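Methionine-binding protein (Coxiella burnetii, PDB 3TQW) binds methionine and probably hands it to an ABC transporter, as a periplasmic lipoprotein of the NlpA family. Local coordinates at residues V76-T81 with V201-D206; G87-K92 with R185-T190. All blocks are in the same frame, centred on the assembly; numbering follows the deposited sequence.

Interaction 1 (V76-T81 with V201-D206); sequences VSIGKT and VAVRED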
ATOM      1  N   VAL A  76       4.849  16.582   0.576  1.00 17.60           N
ATOM      2  CA  VAL A  76       5.468  16.061   1.785  1.00 17.55           C
ATOM      3  C   VAL A  76       4.449  15.300   2.621  1.00 18.37           C
ATOM      4  O   VAL A  76       3.244  15.544   2.520  1.00 17.24           O
ATOM      5  CB  VAL A  76       6.058  17.199   2.651  1.00 20.31           C
ATOM      6  CG1 VAL A  76       7.186  17.898   1.913  1.00 23.48           C
ATOM      7  CG2 VAL A  76       4.964  18.197   3.043  1.00 18.65           C
ATOM      8  N   SER A  77       4.937  14.383   3.450  1.00 17.34           N
ATOM      9  CA  SER A  77       4.084  13.684   4.403  1.00 18.44           C
ATOM     10  C   SER A  77       3.887  14.555   5.636  1.00 20.94           C
ATOM     11  O   SER A  77       4.831  15.196   6.097  1.00 21.24           O
ATOM     12  CB  SER A  77       4.722  12.355   4.819  1.00 17.85           C
ATOM     13  OG  SER A  77       4.052  11.817   5.950  1.00 19.06           O
ATOM     14  N   ILE A  78       2.666  14.589   6.166  1.00 17.07           N
ATOM     15  CA  ILE A  78       2.429  15.257   7.447  1.00 18.69           C
ATOM     16  C   ILE A  78       2.022  14.285   8.558  1.00 20.12           C
ATOM     17  O   ILE A  78       1.582  14.702   9.631  1.00 20.48           O
ATOM     18  CB  ILE A  78       1.404  16.399   7.328  1.00 18.93           C
ATOM     19  CG1 ILE A  78       0.093  15.901   6.714  1.00 17.24           C
ATOM     20  CG2 ILE A  78       1.988  17.522   6.488  1.00 21.81           C
ATOM     21  CD1 ILE A  78      -1.071  16.888   6.865  1.00 18.29           C
ATOM     22  N   GLY A  79       2.177  12.989   8.307  1.00 17.58           N
ATOM     23  CA  GLY A  79       1.890  11.999   9.328  1.00 22.59           C
ATOM     24  C   GLY A  79       1.539  10.625   8.796  1.00 23.82           C
ATOM     25  O   GLY A  79       1.090  10.479   7.655  1.00 19.86           O
ATOM     26  N   LYS A  80       1.741   9.615   9.636  1.00 23.63           N
ATOM     27  CA  LYS A  80       1.472   8.229   9.273  1.00 22.03           C
ATOM     28  C   LYS A  80       0.061   7.823   9.684  1.00 21.35           C
ATOM     29  O   LYS A  80      -0.504   8.367  10.637  1.00 18.06           O
ATOM     30  CB  LYS A  80       2.495   7.301   9.936  1.00 19.19           C
ATOM     31  CG  LYS A  80       3.937   7.580   9.555  1.00 23.65           C
ATOM     32  CD  LYS A  80       4.889   6.656  10.309  1.00 30.52           C
ATOM     33  CE  LYS A  80       6.347   6.977  10.008  1.00 40.79           C
ATOM     34  NZ  LYS A  80       6.748   8.317  10.527  1.00 48.73           N
ATOM     35  N   THR A  81      -0.504   6.862   8.963  1.00 16.68           N
ATOM     36  CA  THR A  81      -1.842   6.373   9.267  1.00 17.16           C
ATOM     37  C   THR A  81      -1.778   4.938   9.770  1.00 16.62           C
ATOM     38  O   THR A  81      -1.868   4.683  10.972  1.00 17.92           O
ATOM     39  CB  THR A  81      -2.749   6.440   8.025  1.00 17.70           C
ATOM     40  OG1 THR A  81      -2.129   5.727   6.941  1.00 17.94           O
ATOM     41  CG2 THR A  81      -2.954   7.880   7.612  1.00 15.65           C
ATOM     42  N   VAL A 201      -0.373  10.653   5.139  1.00 16.92           N
ATOM     43  CA  VAL A 201      -1.142  11.725   4.553  1.00 15.26           C
ATOM     44  C   VAL A 201      -0.156  12.687   3.915  1.00 16.34           C
ATOM     45  O   VAL A 201       0.739  13.202   4.582  1.00 13.87           O
ATOM     46  CB  VAL A 201      -1.989  12.456   5.604  1.00 15.41           C
ATOM     47  CG1 VAL A 201      -2.647  13.675   4.989  1.00 14.08           C
ATOM     48  CG2 VAL A 201      -3.048  11.507   6.185  1.00 13.39           C
ATOM     49  N   ALA A 202      -0.309  12.904   2.615  1.00 17.13           N
ATOM     50  CA  ALA A 202       0.581  13.790   1.885  1.00 17.75           C
ATOM     51  C   ALA A 202      -0.150  15.071   1.502  1.00 15.39           C
ATOM     52  O   ALA A 202      -1.344  15.047   1.179  1.00 13.50           O
ATOM     53  CB  ALA A 202       1.130  13.084   0.639  1.00 11.78           C
ATOM     54  N   VAL A 203       0.567  16.188   1.558  1.00 13.61           N
ATOM     55  CA  VAL A 203       0.016  17.482   1.175  1.00 12.85           C
ATOM     56  C   VAL A 203       1.059  18.250   0.368  1.00 16.61           C
ATOM     57  O   VAL A 203       2.228  17.859   0.319  1.00 13.97           O
ATOM     58  CB  VAL A 203      -0.362  18.327   2.412  1.00 14.50           C
ATOM     59  CG1 VAL A 203      -1.350  17.569   3.300  1.00 12.35           C
ATOM     60  CG2 VAL A 203       0.891  18.699   3.199  1.00 16.43           C
ATOM     61  N   ARG A 204       0.643  19.340  -0.267  1.00 16.34           N
ATOM     62  CA  ARG A 204       1.598  20.197  -0.957  1.00 18.32           C
ATOM     63  C   ARG A 204       2.560  20.824   0.047  1.00 18.85           C
ATOM     64  O   ARG A 204       2.174  21.185   1.160  1.00 18.09           O
ATOM     65  CB  ARG A 204       0.882  21.275  -1.776  1.00 17.25           C
ATOM     66  CG  ARG A 204       0.126  20.734  -2.984  1.00 15.56           C
ATOM     67  CD  ARG A 204      -0.543  21.859  -3.772  1.00 18.27           C
ATOM     68  NE  ARG A 204      -1.612  22.504  -3.016  1.00 19.95           N
ATOM     69  CZ  ARG A 204      -2.855  22.037  -2.931  1.00 20.07           C
ATOM     70  NH1 ARG A 204      -3.191  20.919  -3.556  1.00 14.74           N
ATOM     71  NH2 ARG A 204      -3.766  22.691  -2.219  1.00 24.46           N
ATOM     72  N   GLU A 205       3.820  20.936  -0.356  1.00 20.19           N
ATOM     73  CA  GLU A 205       4.858  21.531   0.478  1.00 22.88           C
ATOM     74  C   GLU A 205       4.410  22.838   1.133  1.00 20.33           C
ATOM     75  O   GLU A 205       4.634  23.053   2.321  1.00 20.49           O
ATOM     76  CB  GLU A 205       6.122  21.763  -0.355  1.00 27.89           C
ATOM     77  CG  GLU A 205       7.073  22.800   0.221  1.00 40.83           C
ATOM     78  CD  GLU A 205       7.690  22.362   1.532  1.00 49.22           C
ATOM     79  OE1 GLU A 205       7.657  21.149   1.829  1.00 51.53           O
ATOM     80  OE2 GLU A 205       8.205  23.233   2.265  1.00 54.33           O
ATOM     81  N   ASP A 206       3.779  23.711   0.357  1.00 22.62           N
ATOM     82  CA  ASP A 206       3.333  25.002   0.878  1.00 26.14           C
ATOM     83  C   ASP A 206       2.245  24.884   1.951  1.00 25.06           C
ATOM     84  O   ASP A 206       2.015  25.829   2.708  1.00 22.14           O
ATOM     85  CB  ASP A 206       2.855  25.906  -0.258  1.00 35.14           C
ATOM     86  CG  ASP A 206       4.004  26.463  -1.081  1.00 44.55           C
ATOM     87  OD1 ASP A 206       5.153  26.450  -0.590  1.00 45.51           O
ATOM     88  OD2 ASP A 206       3.755  26.921  -2.217  1.00 47.74           O
TER
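Val76 and Val203 face each other as an antiparallel hydrogen-bonded pair: Val76 N gives to Val203 O at 2.9 Å, and Val203 N returns a bond of 2.9 Å to Val76 O. Ala202, beside Ser77, turns its backbone bonds to Asn56 of strand 55-60. Next along, Ile78 N reaches Val201 O at 2.9 Å, nearly straight (169° at the hydrogen), but Val201 N goes on to Gly79 O at 2.9 Å. Two residues, Ile78 and Gly79, thus stand opposite one, a beta bulge. The spare donor there, Gly79 N, is taken by Ser77 OG at 3.2 Å in an ST turn; a trans chi1 (167°) brings this hydroxyl within reach of that amide. On the face that carries Val76 and Val203, Ile78 CD1 rests on Val203 CG1 at 3.6 Å, the two side chains nearly perpendicular, and helix 211-220 covers them through Val217 and Leu213. Glu205 bends back until OE1 lies 3.3 Å from Val76 CG1, while OE2 forms a salt bridge with Lys208. Strands 198-204 and 75-83 of the six-stranded sheet are joined by four backbone bonds and an aliphatic layer, and a serine hydroxyl pays for the amide that the bulge takes out of the ladder.

Interaction 2 (G87-K92 with R185-T190); sequences GLYSKK and RDALLT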
ATOM      1  N   GLY A  87       1.031  -9.365   1.890  1.00 16.53           N
ATOM      2  CA  GLY A  87       0.978 -10.816   1.907  1.00 17.86           C
ATOM      3  C   GLY A  87       1.369 -11.447   0.583  1.00 21.36           C
ATOM      4  O   GLY A  87       1.339 -10.790  -0.463  1.00 19.04           O
ATOM      5  N   LEU A  88       1.758 -12.720   0.638  1.00 19.84           N
ATOM      6  CA  LEU A  88       1.957 -13.526  -0.555  1.00 17.07           C
ATOM      7  C   LEU A  88       0.773 -14.477  -0.656  1.00 21.62           C
ATOM      8  O   LEU A  88       0.439 -15.159   0.314  1.00 23.39           O
ATOM      9  CB  LEU A  88       3.257 -14.326  -0.453  1.00 17.35           C
ATOM     10  CG  LEU A  88       4.553 -13.533  -0.318  1.00 16.86           C
ATOM     11  CD1 LEU A  88       5.719 -14.469  -0.018  1.00 18.01           C
ATOM     12  CD2 LEU A  88       4.811 -12.738  -1.589  1.00 18.66           C
ATOM     13  N   TYR A  89       0.141 -14.522  -1.824  1.00 21.32           N
ATOM     14  CA  TYR A  89      -1.098 -15.272  -1.988  1.00 20.88           C
ATOM     15  C   TYR A  89      -1.009 -16.254  -3.144  1.00 21.02           C
ATOM     16  O   TYR A  89      -0.233 -16.062  -4.071  1.00 19.78           O
ATOM     17  CB  TYR A  89      -2.265 -14.321  -2.250  1.00 20.42           C
ATOM     18  CG  TYR A  89      -2.453 -13.261  -1.190  1.00 21.43           C
ATOM     19  CD1 TYR A  89      -3.320 -13.467  -0.127  1.00 20.87           C
ATOM     20  CD2 TYR A  89      -1.774 -12.050  -1.260  1.00 19.77           C
ATOM     21  CE1 TYR A  89      -3.503 -12.508   0.843  1.00 22.63           C
ATOM     22  CE2 TYR A  89      -1.951 -11.076  -0.291  1.00 17.82           C
ATOM     23  CZ  TYR A  89      -2.818 -11.311   0.760  1.00 20.02           C
ATOM     24  OH  TYR A  89      -3.013 -10.358   1.738  1.00 18.56           O
ATOM     25  N   SER A  90      -1.824 -17.299  -3.092  1.00 21.45           N
ATOM     26  CA  SER A  90      -1.874 -18.263  -4.178  1.00 25.47           C
ATOM     27  C   SER A  90      -3.216 -18.974  -4.207  1.00 25.82           C
ATOM     28  O   SER A  90      -3.869 -19.123  -3.177  1.00 24.86           O
ATOM     29  CB  SER A  90      -0.747 -19.291  -4.040  1.00 24.65           C
ATOM     30  OG  SER A  90      -0.864 -20.306  -5.020  1.00 21.98           O
ATOM     31  N   LYS A  91      -3.624 -19.395  -5.399  1.00 26.07           N
ATOM     32  CA  LYS A  91      -4.766 -20.282  -5.553  1.00 28.54           C
ATOM     33  C   LYS A  91      -4.292 -21.640  -6.065  1.00 31.66           C
ATOM     34  O   LYS A  91      -5.097 -22.470  -6.486  1.00 35.13           O
ATOM     35  CB  LYS A  91      -5.802 -19.679  -6.506  1.00 27.89           C
ATOM     36  CG  LYS A  91      -6.624 -18.561  -5.886  1.00 35.17           C
ATOM     37  CD  LYS A  91      -7.279 -17.679  -6.937  1.00 41.10           C
ATOM     38  CE  LYS A  91      -8.189 -18.471  -7.860  1.00 46.71           C
ATOM     39  NZ  LYS A  91      -8.851 -17.581  -8.856  1.00 49.86           N
ATOM     40  N   LYS A  92      -2.980 -21.863  -6.020  1.00 27.85           N
ATOM     41  CA  LYS A  92      -2.413 -23.117  -6.513  1.00 31.05           C
ATOM     42  C   LYS A  92      -1.623 -23.894  -5.449  1.00 31.93           C
ATOM     43  O   LYS A  92      -1.457 -25.106  -5.559  1.00 34.59           O
ATOM     44  CB  LYS A  92      -1.549 -22.876  -7.761  1.00 29.58           C
ATOM     45  CG  LYS A  92      -2.318 -22.315  -8.962  1.00 28.55           C
ATOM     46  CD  LYS A  92      -1.439 -22.260 -10.203  1.00 32.03           C
ATOM     47  CE  LYS A  92      -2.086 -21.472 -11.342  1.00 35.81           C
ATOM     48  NZ  LYS A  92      -3.357 -22.079 -11.833  1.00 38.38           N
ATOM     49  N   ARG A 185      -5.924 -14.407   6.930  1.00 35.47           N
ATOM     50  CA  ARG A 185      -6.507 -15.722   6.700  1.00 36.21           C
ATOM     51  C   ARG A 185      -5.921 -16.450   5.499  1.00 32.91           C
ATOM     52  O   ARG A 185      -5.756 -17.665   5.531  1.00 29.02           O
ATOM     53  CB  ARG A 185      -8.024 -15.615   6.527  1.00 46.20           C
ATOM     54  CG  ARG A 185      -8.784 -15.238   7.789  1.00 58.69           C
ATOM     55  CD  ARG A 185     -10.283 -15.217   7.519  1.00 69.16           C
ATOM     56  NE  ARG A 185     -11.070 -14.961   8.723  1.00 77.13           N
ATOM     57  CZ  ARG A 185     -12.399 -14.920   8.750  1.00 82.13           C
ATOM     58  NH1 ARG A 185     -13.093 -15.120   7.636  1.00 84.18           N
ATOM     59  NH2 ARG A 185     -13.037 -14.682   9.890  1.00 82.62           N
ATOM     60  N   ASP A 186      -5.608 -15.711   4.440  1.00 29.70           N
ATOM     61  CA  ASP A 186      -5.279 -16.336   3.162  1.00 28.64           C
ATOM     62  C   ASP A 186      -3.797 -16.300   2.775  1.00 27.02           C
ATOM     63  O   ASP A 186      -3.337 -17.149   2.014  1.00 26.22           O
ATOM     64  CB  ASP A 186      -6.132 -15.725   2.050  1.00 29.71           C
ATOM     65  CG  ASP A 186      -7.615 -15.932   2.283  1.00 31.02           C
ATOM     66  OD1 ASP A 186      -8.009 -17.061   2.640  1.00 33.41           O
ATOM     67  OD2 ASP A 186      -8.386 -14.966   2.122  1.00 28.98           O
ATOM     68  N   ALA A 187      -3.055 -15.327   3.296  1.00 24.26           N
ATOM     69  CA  ALA A 187      -1.647 -15.184   2.932  1.00 26.39           C
ATOM     70  C   ALA A 187      -0.802 -16.342   3.455  1.00 27.54           C
ATOM     71  O   ALA A 187      -0.956 -16.770   4.604  1.00 25.55           O
ATOM     72  CB  ALA A 187      -1.097 -13.859   3.434  1.00 24.70           C
ATOM     73  N   LEU A 188       0.086 -16.853   2.608  1.00 23.99           N
ATOM     74  CA  LEU A 188       1.015 -17.895   3.033  1.00 25.94           C
ATOM     75  C   LEU A 188       2.072 -17.292   3.947  1.00 29.08           C
ATOM     76  O   LEU A 188       2.691 -17.988   4.752  1.00 33.86           O
ATOM     77  CB  LEU A 188       1.675 -18.567   1.825  1.00 29.36           C
ATOM     78  CG  LEU A 188       0.864 -19.645   1.100  1.00 33.66           C
ATOM     79  CD1 LEU A 188      -0.390 -19.060   0.470  1.00 37.15           C
ATOM     80  CD2 LEU A 188       1.709 -20.357   0.046  1.00 31.94           C
ATOM     81  N   LEU A 189       2.254 -15.981   3.823  1.00 26.60           N
ATOM     82  CA  LEU A 189       3.266 -15.243   4.572  1.00 26.13           C
ATOM     83  C   LEU A 189       3.026 -13.745   4.401  1.00 24.72           C
ATOM     84  O   LEU A 189       2.617 -13.307   3.326  1.00 24.05           O
ATOM     85  CB  LEU A 189       4.661 -15.590   4.049  1.00 28.74           C
ATOM     86  CG  LEU A 189       5.832 -14.825   4.671  1.00 29.49           C
ATOM     87  CD1 LEU A 189       6.021 -15.196   6.146  1.00 31.03           C
ATOM     88  CD2 LEU A 189       7.117 -15.057   3.895  1.00 27.84           C
ATOM     89  N   THR A 190       3.274 -12.963   5.448  1.00 20.65           N
ATOM     90  CA  THR A 190       3.203 -11.504   5.328  1.00 24.26           C
ATOM     91  C   THR A 190       4.443 -10.839   5.916  1.00 26.76           C
ATOM     92  O   THR A 190       5.174 -11.446   6.703  1.00 24.71           O
ATOM     93  CB  THR A 190       1.973 -10.913   6.050  1.00 26.03           C
ATOM     94  OG1 THR A 190       2.163 -11.006   7.466  1.00 29.29           O
ATOM     95  CG2 THR A 190       0.702 -11.653   5.660  1.00 25.70           C
TER
HETATM   96  O   HOH W   1      -3.467 -17.362  -0.582  1.00 24.24           O
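Tyr89 lays its ring beside Ala187, and its path is worth tracing outward. From CB, chi1 of -56° places CG opposite the carbonyl carbon, which carries the ring back alongside Gly87. CD1 lies 3.9 Å from Ala187 CA. CE1 comes to 3.8 Å from Ala187 CB, and this methyl makes an off-centre CH-pi contact, 29° off the ring normal; CZ is a little farther from the same methyl. Across the ring, CE2 passes 3.7 Å from Gly87 CA, and at the tip OH lies 4.0 Å from Gly87 CA. All this happens at the margin of the five-stranded sheet of one lobe of a periplasmic binding protein, where 189-190 is a short, weakly bonded edge strand next to 87-89. Two backbone bonds join the segments 87-92 and 185-190: Leu88 N to Leu189 O at 2.9 Å, and Leu188 N to Leu88 O, also 2.9 Å. Leu88 CD1 and Leu189 CD2 meet at 4.2 Å, the two side chains running alongside each other, and Leu88 also packs on Leu120 and Leu121 of helix 111-123. Beyond the end of strand 87-89 a water bridges the two segments, accepting from Ser90 N at 3.0 Å and donating to Asp186 O.

Interaction 1 and interaction 2 sit on opposite sides of the chain's centre, their centres about 32 Å apart, each in a different sheet. The chain passes between them twice: strand 75-83 is followed by 87-89, and 189-190 by 198-204, so interaction 2 is nested within the loop that interaction 1 closes, and the methionine lies between the two lobes. Both are partly buried, but interaction 1 joins strands inside its sheet, with four backbone bonds, interrupted by a bulge, and aliphatic packing under a helix. Interaction 2 is at a sheet edge, and there fewer backbone bonds are supplemented by a tyrosine ring and a bridging water.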